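Local coordinates for substrate binding periplasmic protein (Ralstonia solanacearum, PDB 3LOP) that binds leucine in the crystal and, as a periplasmic substrate-binding protein, probably delivers it or related amino acids for uptake, at residues Q127-D130 with K131-A135. Numbering follows the deposited sequence.
Sequences QEID and KMITA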
# COMPACT_ATOMS: atom_id res chain seq x y z
N GLN A 127 9.11 -1.81 -9.27
CA GLN A 127 8.92 -0.71 -10.21
C GLN A 127 9.28 0.60 -9.51
O GLN A 127 9.91 1.47 -10.11
CB GLN A 127 7.48 -0.64 -10.71
CG GLN A 127 7.06 -1.80 -11.59
CD GLN A 127 5.66 -1.62 -12.15
OE1 GLN A 127 5.45 -0.85 -13.09
NE2 GLN A 127 4.70 -2.31 -11.55
N GLU A 128 8.87 0.74 -8.25
CA GLU A 128 9.16 1.94 -7.46
C GLU A 128 10.67 2.10 -7.29
O GLU A 128 11.22 3.18 -7.50
CB GLU A 128 8.53 1.84 -6.07
CG GLU A 128 7.01 1.90 -6.01
CD GLU A 128 6.51 1.91 -4.58
OE1 GLU A 128 6.98 2.76 -3.80
OE2 GLU A 128 5.65 1.07 -4.23
N ILE A 129 11.33 1.01 -6.90
CA ILE A 129 12.77 1.01 -6.68
C ILE A 129 13.54 1.32 -7.96
O ILE A 129 14.45 2.15 -7.96
CB ILE A 129 13.22 -0.34 -6.08
CG1 ILE A 129 12.63 -0.50 -4.68
CG2 ILE A 129 14.74 -0.41 -6.03
CD1 ILE A 129 12.85 -1.86 -4.05
N ASP A 130 13.17 0.67 -9.06
CA ASP A 130 13.84 0.93 -10.33
C ASP A 130 13.77 2.41 -10.67
O ASP A 130 14.78 3.04 -10.98
CB ASP A 130 13.20 0.13 -11.46
CG ASP A 130 13.55 -1.34 -11.42
OD1 ASP A 130 14.63 -1.68 -10.89
OD2 ASP A 130 12.75 -2.16 -11.93
N LYS A 131 12.57 2.97 -10.62
CA LYS A 131 12.38 4.37 -10.96
C LYS A 131 13.14 5.34 -10.05
O LYS A 131 13.85 6.22 -10.54
CB LYS A 131 10.89 4.71 -10.96
CG LYS A 131 10.49 5.81 -11.94
CD LYS A 131 8.98 5.93 -12.05
CE LYS A 131 8.58 6.99 -13.07
NZ LYS A 131 9.08 6.66 -14.43
N MSE A 132 13.01 5.16 -8.74
CA MSE A 132 13.68 6.05 -7.79
C MSE A 132 15.20 5.90 -7.76
O MSE A 132 15.92 6.90 -7.74
CB MSE A 132 13.15 5.82 -6.37
CG MSE A 132 11.76 6.37 -6.13
SE MSE A 132 11.25 6.20 -4.27
CE MSE A 132 10.49 4.43 -4.32
N ILE A 133 15.69 4.67 -7.73
CA ILE A 133 17.12 4.44 -7.69
C ILE A 133 17.79 4.88 -8.99
O ILE A 133 18.85 5.50 -8.96
CB ILE A 133 17.44 2.95 -7.39
CG1 ILE A 133 16.89 2.58 -6.01
CG2 ILE A 133 18.95 2.72 -7.43
CD1 ILE A 133 17.48 3.38 -4.87
N THR A 134 17.17 4.57 -10.12
CA THR A 134 17.75 4.97 -11.40
C THR A 134 17.83 6.49 -11.49
O THR A 134 18.77 7.04 -12.06
CB THR A 134 16.93 4.42 -12.58
OG1 THR A 134 16.97 2.99 -12.55
CG2 THR A 134 17.51 4.90 -13.90
N ALA A 135 16.85 7.17 -10.91
CA ALA A 135 16.84 8.63 -10.92
C ALA A 135 18.04 9.15 -10.13
O ALA A 135 18.70 10.10 -10.55
CB ALA A 135 15.54 9.16 -10.31
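The peptide carbonyl of Asp130 receives two donors from Thr134, one over each face of its plane: the backbone N at 3.0 Å from Asp130 O, tilted 31° from that plane, and OG1, which donates from the other side at 2.7 Å to the same oxygen. Thr134 can do this because OG1 stands beside its own backbone N (chi1 -63°), anti to the carbonyl carbon, and turns back along helix 125-138. The carboxylate of Asp130 is engaged elsewhere, OD1 accepting from Thr164 of helix 152-166 and from Gln126. Two residues earlier, the flat carboxylate of Glu128 has the selenomethionine Met132 alongside, with the methyl CE 3.9 Å from Glu128 OE1 and 3.7 Å from Glu128 CB. A bend at the last torsion of Met132 (chi3 -88°) folds that methyl back over the aliphatic root of Glu128, while OE2 is hydrogen-bonded to Ser229. Ile129 and Ile133 run side by side, CG2 of Ile129 touching CG1 of Ile133 at 3.7 Å, and both rest on Phe201 of strand 199-203 and on Thr164. Beneath these side chains the regular i to i+4 bonds continue, among them Met132 N to Glu128 O at 2.9 Å. The helix thus packs its apolar side against the four-stranded parallel sheet of one lobe of the periplasmic binding fold. Buried about 6 Å from a bound magnesium ion, the Glu128 side chain has its polar end near the ligand cleft, where the cation would probably favour the ionised carboxylate, while the Asp130 carbonyl oxygen, accepting two hydrogen bonds, holds the rotation of the Thr134 hydroxyl.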